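Local coordinates for protein alpha-1,3-glucanase (Paenibacillus glycanilyticus, PDB 6K0P) that probably hydrolyses the alpha-1,3-glucosidic linkages of alpha-1,3-glucan, as a glycoside hydrolase of family 87, at residues A358-T363 against A390-S395; G394-F399 against G428-V433. The protein carries 1 engineered substitution. All blocks are in the same frame, centred on the assembly; numbering follows the deposited sequence.

Contact 1 (A358-T363 against A390-S395). With ACY (acetic acid), chain L.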
ATOM      1  N   ALA A 358       0.375  -8.631  -0.458  1.00  9.49           N
ATOM      2  CA  ALA A 358      -0.507  -9.754  -0.744  1.00  9.36           C
ATOM      3  C   ALA A 358       0.280 -11.056  -0.784  1.00  9.76           C
ATOM      4  O   ALA A 358       1.484 -11.079  -1.071  1.00 10.82           O
ATOM      5  CB  ALA A 358      -1.253  -9.567  -2.068  1.00 11.29           C
ATOM      6  N   LEU A 359      -0.435 -12.142  -0.494  1.00 10.08           N
ATOM      7  CA  LEU A 359       0.086 -13.499  -0.583  1.00 11.02           C
ATOM      8  C   LEU A 359      -0.980 -14.328  -1.272  1.00 11.37           C
ATOM      9  O   LEU A 359      -2.108 -14.414  -0.777  1.00 13.60           O
ATOM     10  CB  LEU A 359       0.379 -14.045   0.821  1.00 12.90           C
ATOM     11  CG  LEU A 359       1.108 -15.388   0.900  1.00 15.08           C
ATOM     12  CD1 LEU A 359       2.495 -15.339   0.254  1.00 15.83           C
ATOM     13  CD2 LEU A 359       1.239 -15.792   2.360  1.00 18.36           C
ATOM     14  N   PHE A 360      -0.661 -14.877  -2.439  1.00 12.04           N
ATOM     15  CA  PHE A 360      -1.622 -15.690  -3.183  1.00 11.73           C
ATOM     16  C   PHE A 360      -1.087 -17.107  -3.282  1.00 13.13           C
ATOM     17  O   PHE A 360      -0.135 -17.370  -4.022  1.00 13.56           O
ATOM     18  CB  PHE A 360      -1.930 -15.135  -4.574  1.00 14.73           C
ATOM     19  CG  PHE A 360      -3.123 -15.803  -5.227  1.00 13.86           C
ATOM     20  CD1 PHE A 360      -2.998 -17.041  -5.842  1.00 22.68           C
ATOM     21  CD2 PHE A 360      -4.375 -15.209  -5.184  1.00 17.65           C
ATOM     22  CE1 PHE A 360      -4.098 -17.661  -6.415  1.00 21.10           C
ATOM     23  CE2 PHE A 360      -5.478 -15.823  -5.756  1.00 18.59           C
ATOM     24  CZ  PHE A 360      -5.341 -17.043  -6.371  1.00 19.44           C
ATOM     25  N   SER A 361      -1.718 -18.023  -2.565  1.00 14.21           N
ATOM     26  CA  SER A 361      -1.268 -19.405  -2.524  1.00 15.06           C
ATOM     27  C   SER A 361      -1.924 -20.201  -3.640  1.00 16.52           C
ATOM     28  O   SER A 361      -3.147 -20.157  -3.816  1.00 18.56           O
ATOM     29  CB  SER A 361      -1.605 -20.008  -1.168  1.00 16.76           C
ATOM     30  OG  SER A 361      -1.055 -21.300  -1.013  1.00 18.57           O
ATOM     31  N   ALA A 362      -1.106 -20.930  -4.391  1.00 16.75           N
ATOM     32  CA  ALA A 362      -1.594 -21.777  -5.468  1.00 19.75           C
ATOM     33  C   ALA A 362      -0.554 -22.857  -5.706  1.00 26.66           C
ATOM     34  O   ALA A 362       0.608 -22.718  -5.314  1.00 26.21           O
ATOM     35  CB  ALA A 362      -1.844 -20.971  -6.746  1.00 21.55           C
ATOM     36  N   THR A 363      -0.985 -23.942  -6.338  1.00 23.64           N
ATOM     37  CA  THR A 363      -0.075 -25.045  -6.619  1.00 30.93           C
ATOM     38  C   THR A 363       0.806 -24.710  -7.816  1.00 34.63           C
ATOM     39  O   THR A 363       0.311 -24.259  -8.853  1.00 42.67           O
ATOM     40  CB  THR A 363      -0.839 -26.344  -6.903  1.00 39.17           C
ATOM     41  OG1 THR A 363      -1.385 -26.288  -8.226  1.00 46.43           O
ATOM     42  CG2 THR A 363      -1.970 -26.532  -5.895  1.00 27.80           C
ATOM     43  N   ALA A 390      -3.733  -8.644   1.972  1.00 10.38           N
ATOM     44  CA  ALA A 390      -4.609  -9.668   1.419  1.00 10.76           C
ATOM     45  C   ALA A 390      -3.909 -11.013   1.428  1.00 10.45           C
ATOM     46  O   ALA A 390      -2.769 -11.134   0.964  1.00 10.59           O
ATOM     47  CB  ALA A 390      -5.047  -9.317  -0.007  1.00 10.73           C
ATOM     48  N   VAL A 391      -4.603 -12.026   1.941  1.00  9.06           N
ATOM     49  CA  VAL A 391      -4.076 -13.384   1.969  1.00  9.78           C
ATOM     50  C   VAL A 391      -5.102 -14.306   1.327  1.00 10.57           C
ATOM     51  O   VAL A 391      -6.260 -14.365   1.767  1.00 12.29           O
ATOM     52  CB  VAL A 391      -3.669 -13.830   3.386  1.00 11.95           C
ATOM     53  CG1 VAL A 391      -4.821 -13.750   4.367  1.00 13.99           C
ATOM     54  CG2 VAL A 391      -3.057 -15.230   3.361  1.00 12.56           C
ATOM     55  N   TYR A 392      -4.689 -14.988   0.268  1.00 10.79           N
ATOM     56  CA  TYR A 392      -5.549 -15.872  -0.506  1.00 10.72           C
ATOM     57  C   TYR A 392      -5.015 -17.287  -0.320  1.00 11.11           C
ATOM     58  O   TYR A 392      -4.069 -17.700  -1.000  1.00 12.07           O
ATOM     59  CB  TYR A 392      -5.539 -15.451  -1.974  1.00 11.65           C
ATOM     60  CG  TYR A 392      -5.938 -14.002  -2.218  1.00 13.05           C
ATOM     61  CD1 TYR A 392      -7.276 -13.633  -2.321  1.00 11.78           C
ATOM     62  CD2 TYR A 392      -4.971 -13.009  -2.349  1.00 12.86           C
ATOM     63  CE1 TYR A 392      -7.638 -12.309  -2.555  1.00 11.50           C
ATOM     64  CE2 TYR A 392      -5.325 -11.689  -2.586  1.00 10.93           C
ATOM     65  CZ  TYR A 392      -6.650 -11.344  -2.680  1.00 12.48           C
ATOM     66  OH  TYR A 392      -7.000 -10.028  -2.903  1.00 13.87           O
ATOM     67  N   GLY A 393      -5.618 -18.030   0.612  1.00 11.10           N
ATOM     68  CA  GLY A 393      -5.159 -19.376   0.923  1.00 10.95           C
ATOM     69  C   GLY A 393      -3.779 -19.378   1.566  1.00 11.18           C
ATOM     70  O   GLY A 393      -3.252 -18.358   2.008  1.00 11.97           O
ATOM     71  N   GLY A 394      -3.194 -20.569   1.616  1.00 10.34           N
ATOM     72  CA  GLY A 394      -1.866 -20.757   2.173  1.00 12.45           C
ATOM     73  C   GLY A 394      -1.935 -21.480   3.505  1.00 12.99           C
ATOM     74  O   GLY A 394      -3.009 -21.783   4.026  1.00 13.43           O
ATOM     75  N   SER A 395      -0.753 -21.753   4.052  1.00 11.22           N
ATOM     76  CA  SER A 395      -0.657 -22.449   5.328  1.00 11.43           C
ATOM     77  C   SER A 395       0.570 -21.939   6.067  1.00 13.08           C
ATOM     78  O   SER A 395       1.622 -21.723   5.456  1.00 13.18           O
ATOM     79  CB  SER A 395      -0.589 -23.974   5.127  1.00 13.96           C
ATOM     80  OG  SER A 395      -0.659 -24.662   6.372  1.00 14.07           O
TER
HETATM   81  C   ACY L2014      -0.270 -27.978   5.477  1.00 22.06           C
HETATM   82  O   ACY L2014       0.453 -27.095   6.067  1.00 23.72           O
HETATM   83  OXT ACY L2014      -1.481 -27.905   5.299  1.00 20.36           O
HETATM   84  CH3 ACY L2014       0.544 -29.196   4.996  1.00 25.51           C
HETATM   85  O   HOH W   1      -5.605 -19.910  -2.517  1.00 18.42           O

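Contact 2 (G394-F399 against G428-V433). With ACY (acetic acid), chain L.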
ATOM      1  N   GLY A 394      -3.194 -20.569   1.616  1.00 10.34           N
ATOM      2  CA  GLY A 394      -1.866 -20.757   2.173  1.00 12.45           C
ATOM      3  C   GLY A 394      -1.935 -21.480   3.505  1.00 12.99           C
ATOM      4  O   GLY A 394      -3.009 -21.783   4.026  1.00 13.43           O
ATOM      5  N   SER A 395      -0.753 -21.753   4.052  1.00 11.22           N
ATOM      6  CA  SER A 395      -0.657 -22.449   5.328  1.00 11.43           C
ATOM      7  C   SER A 395       0.570 -21.939   6.067  1.00 13.08           C
ATOM      8  O   SER A 395       1.622 -21.723   5.456  1.00 13.18           O
ATOM      9  CB  SER A 395      -0.589 -23.974   5.127  1.00 13.96           C
ATOM     10  OG  SER A 395      -0.659 -24.662   6.372  1.00 14.07           O
ATOM     11  N   ASP A 396       0.423 -21.731   7.375  1.00 11.61           N
ATOM     12  CA  ASP A 396       1.537 -21.326   8.238  1.00 12.04           C
ATOM     13  C   ASP A 396       2.187 -20.023   7.766  1.00 12.90           C
ATOM     14  O   ASP A 396       3.400 -19.944   7.571  1.00 13.75           O
ATOM     15  CB  ASP A 396       2.570 -22.449   8.388  1.00 13.12           C
ATOM     16  CG  ASP A 396       3.633 -22.135   9.426  1.00 16.06           C
ATOM     17  OD1 ASP A 396       3.316 -21.503  10.456  1.00 17.23           O
ATOM     18  OD2 ASP A 396       4.797 -22.526   9.210  1.00 19.66           O
ATOM     19  N   ASN A 397       1.369 -18.992   7.595  1.00 12.84           N
ATOM     20  CA  ASN A 397       1.853 -17.668   7.224  1.00 11.12           C
ATOM     21  C   ASN A 397       1.443 -16.669   8.292  1.00 11.05           C
ATOM     22  O   ASN A 397       0.329 -16.739   8.828  1.00 13.42           O
ATOM     23  CB  ASN A 397       1.289 -17.244   5.879  1.00 10.64           C
ATOM     24  CG  ASN A 397       1.800 -18.105   4.751  1.00 10.80           C
ATOM     25  OD1 ASN A 397       3.007 -18.159   4.501  1.00 11.77           O
ATOM     26  ND2 ASN A 397       0.897 -18.796   4.066  1.00 12.11           N
ATOM     27  N   LEU A 398       2.345 -15.737   8.598  1.00 10.69           N
ATOM     28  CA  LEU A 398       2.170 -14.792   9.692  1.00 10.96           C
ATOM     29  C   LEU A 398       2.127 -13.370   9.145  1.00 12.81           C
ATOM     30  O   LEU A 398       2.971 -12.991   8.328  1.00 12.33           O
ATOM     31  CB  LEU A 398       3.334 -14.919  10.674  1.00 12.09           C
ATOM     32  CG  LEU A 398       3.376 -13.916  11.825  1.00 13.00           C
ATOM     33  CD1 LEU A 398       2.184 -14.085  12.782  1.00 13.26           C
ATOM     34  CD2 LEU A 398       4.699 -14.075  12.569  1.00 15.05           C
ATOM     35  N   PHE A 399       1.146 -12.591   9.605  1.00 11.71           N
ATOM     36  CA  PHE A 399       1.023 -11.167   9.314  1.00 11.66           C
ATOM     37  C   PHE A 399       0.958 -10.480  10.671  1.00 12.62           C
ATOM     38  O   PHE A 399      -0.041 -10.619  11.386  1.00 14.06           O
ATOM     39  CB  PHE A 399      -0.244 -10.908   8.498  1.00 11.25           C
ATOM     40  CG  PHE A 399      -0.274 -11.650   7.184  1.00 11.85           C
ATOM     41  CD1 PHE A 399      -0.606 -12.991   7.131  1.00 14.00           C
ATOM     42  CD2 PHE A 399       0.038 -10.992   5.994  1.00 16.80           C
ATOM     43  CE1 PHE A 399      -0.623 -13.676   5.923  1.00 17.44           C
ATOM     44  CE2 PHE A 399       0.019 -11.673   4.780  1.00 15.51           C
ATOM     45  CZ  PHE A 399      -0.313 -13.014   4.745  1.00 17.57           C
ATOM     46  N   GLY A 428      -4.565 -24.179   4.246  1.00 12.64           N
ATOM     47  CA  GLY A 428      -4.052 -25.471   4.652  1.00 13.39           C
ATOM     48  C   GLY A 428      -4.300 -25.776   6.116  1.00 13.36           C
ATOM     49  O   GLY A 428      -5.201 -25.222   6.753  1.00 13.24           O
ATOM     50  N   ASP A 429      -3.472 -26.670   6.658  1.00 13.81           N
ATOM     51  CA  ASP A 429      -3.710 -27.243   7.981  1.00 13.78           C
ATOM     52  C   ASP A 429      -2.994 -26.517   9.111  1.00 14.98           C
ATOM     53  O   ASP A 429      -3.167 -26.900  10.277  1.00 15.57           O
ATOM     54  CB  ASP A 429      -3.335 -28.728   7.987  1.00 13.41           C
ATOM     55  CG  ASP A 429      -4.362 -29.577   7.267  1.00 15.12           C
ATOM     56  OD1 ASP A 429      -5.392 -29.027   6.816  1.00 15.03           O
ATOM     57  OD2 ASP A 429      -4.135 -30.798   7.152  1.00 18.83           O
ATOM     58  N   GLN A 430      -2.201 -25.493   8.814  1.00 12.67           N
ATOM     59  CA  GLN A 430      -1.549 -24.697   9.841  1.00 13.76           C
ATOM     60  C   GLN A 430      -2.041 -23.259   9.742  1.00 12.78           C
ATOM     61  O   GLN A 430      -2.378 -22.778   8.651  1.00 13.70           O
ATOM     62  CB  GLN A 430      -0.013 -24.782   9.720  1.00 13.04           C
ATOM     63  CG  GLN A 430       0.503 -26.209   9.911  1.00 15.41           C
ATOM     64  CD  GLN A 430       2.024 -26.324   9.949  1.00 22.84           C
ATOM     65  OE1 GLN A 430       2.746 -25.356   9.724  1.00 25.16           O
ATOM     66  NE2 GLN A 430       2.514 -27.522  10.243  1.00 22.28           N
ATOM     67  N   ASP A 431      -2.079 -22.583  10.890  1.00 13.77           N
ATOM     68  CA  ASP A 431      -2.747 -21.289  10.989  1.00 12.54           C
ATOM     69  C   ASP A 431      -2.162 -20.240  10.049  1.00 12.17           C
ATOM     70  O   ASP A 431      -0.942 -20.122   9.876  1.00 13.55           O
ATOM     71  CB  ASP A 431      -2.633 -20.743  12.411  1.00 13.85           C
ATOM     72  CG  ASP A 431      -3.715 -21.257  13.327  1.00 14.48           C
ATOM     73  OD1 ASP A 431      -4.742 -21.784  12.841  1.00 15.85           O
ATOM     74  OD2 ASP A 431      -3.526 -21.128  14.545  1.00 14.80           O
ATOM     75  N   THR A 432      -3.063 -19.451   9.473  1.00 11.97           N
ATOM     76  CA  THR A 432      -2.746 -18.145   8.921  1.00 11.28           C
ATOM     77  C   THR A 432      -3.092 -17.154  10.019  1.00 12.69           C
ATOM     78  O   THR A 432      -4.234 -17.122  10.490  1.00 12.30           O
ATOM     79  CB  THR A 432      -3.596 -17.901   7.679  1.00 11.42           C
ATOM     80  OG1 THR A 432      -3.260 -18.877   6.680  1.00 12.56           O
ATOM     81  CG2 THR A 432      -3.369 -16.491   7.131  1.00 13.26           C
ATOM     82  N   VAL A 433      -2.101 -16.384  10.461  1.00 12.95           N
ATOM     83  CA  VAL A 433      -2.209 -15.595  11.681  1.00 13.48           C
ATOM     84  C   VAL A 433      -2.122 -14.117  11.337  1.00 13.16           C
ATOM     85  O   VAL A 433      -1.181 -13.684  10.658  1.00 12.97           O
ATOM     86  CB  VAL A 433      -1.114 -15.968  12.695  1.00 12.84           C
ATOM     87  CG1 VAL A 433      -1.216 -15.076  13.940  1.00 14.79           C
ATOM     88  CG2 VAL A 433      -1.197 -17.440  13.061  1.00 14.33           C
TER
HETATM   89  C   ACY L2014      -0.270 -27.978   5.477  1.00 22.06           C
HETATM   90  O   ACY L2014       0.453 -27.095   6.067  1.00 23.72           O
HETATM   91  OXT ACY L2014      -1.481 -27.905   5.299  1.00 20.36           O
HETATM   92  CH3 ACY L2014       0.544 -29.196   4.996  1.00 25.51           C
HETATM   93  O   HOH W   2       1.198 -20.258  11.742  1.00 23.29           O
HETATM   94  O   HOH W   3      -1.789 -18.255   4.445  1.00 12.36           O

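Contact 1 (A358-T363 against A390-S395)
Leu359 uses both of its backbone polar groups on strand 390-392: its N donates to Ala390 O (2.9 Å) and its O accepts from Tyr392 N (2.8 Å, 167° at the hydrogen). Just past the strand, Ser361 N donates to Tyr392 O at 2.8 Å. On the other edge, backbone bonds join Ala358 to Ile333 and Met335 and Phe360 to Met335 and Asn337; Ala358 O also accepts from Tyr375 OH. Strands 357-360 and 389-392 are equivalent parallel strands of successive coils in the right-handed beta-helix of the pectate-lyase-like domain. Ser361 O is hydrogen-bonded to Thr424 OG1; a water lies within reach of it and, more weakly, of Tyr392 O, but has fewer protons than nearby acceptors. Ser361 OG lies 3.5 Å from Gly394 N at too poor an angle to bond, and accepts instead from Asn370 N. Phe360 CD2 presses on Tyr392 CB at 3.4 Å, with the rings tilted by 38°. Tyr392 CG beside its own backbone N (chi1 -56°) and Phe360 CG anti to its own send the side chains across each other at about a right angle. Tyr392 OH bonds to Asp355 OD2; the Phe360 side chain is about 6 Å from a bound glucose.

Contact 2 (G394-F399 against G428-V433)
Asn397 O receives Val433 N at 2.9 Å, and Phe399 N returns a bond to Val433 O at 2.8 Å, fixing the parallel pairing of the strands. Alongside, Leu398 CD1 lies against Val433 CG1 at 3.7 Å, and the Phe399 ring turns its edge, in plane, to Val433 O. The turn is close-fitting too: Gly428 N donates to Gly394 O from well above the carbonyl plane, and a side chain on Gly428 would clash with Ser395 CB. Ser395 OG, anti to the backbone N (chi1 -173°), accepts from Gln430 N at 3.0 Å and donates to O of an acetic acid, probably from the crystallisation liquor, whose OXT is gripped by Asp429 N. Replacing Ser395 with alanine would probably leave Gln430 N without its acceptor and the acetic acid with one bond fewer. Between turn and strand the backbone bonds of Asp396 N to Gln430 O and Asn397 N to Asp431 O are weak. On this looser, more solvent-facing side Asp396 and Gln430 run side by side, their carboxylate and amide planes 75° apart, with Gln430 OE1 3.2 Å from Asp396 CB, and a water bridges Asp396 OD1 and Asp431 O. On the buried face, a second water joins Asn397 ND2 to Thr432 OG1, and Asn397 also reaches the backbone of Asn370 and Asn373. In the stacked beta-helix, Leu398 bonds through its backbone to Asn373 and Tyr375, Phe399 and Thr432 pack on Val391 of strand 389-392, and Thr432 touches Ile477 of strand 475-485.

In the fold
From strand 357-360 the chain leaves through a loop whose residues 364-366 are not modelled, passes through strand 374-383 and returns in strand 389-392, where contact 1 closes the circuit. Without a break it turns through Gly394 and Ser395, shared by both contacts, into strand 397-407; strand 409-416 and a long loop follow before strand 432-435 closes contact 2. The two circuits neither nest nor cross: the second starts where the first finishes, as in successive coils of a beta-helix. Their strands meet across the interior, where Leu359 CD2 lies 3.4 Å from Asn397 CG and Val391 CB 3.7 Å from Phe399 CZ, joining two faces of the beta-helix.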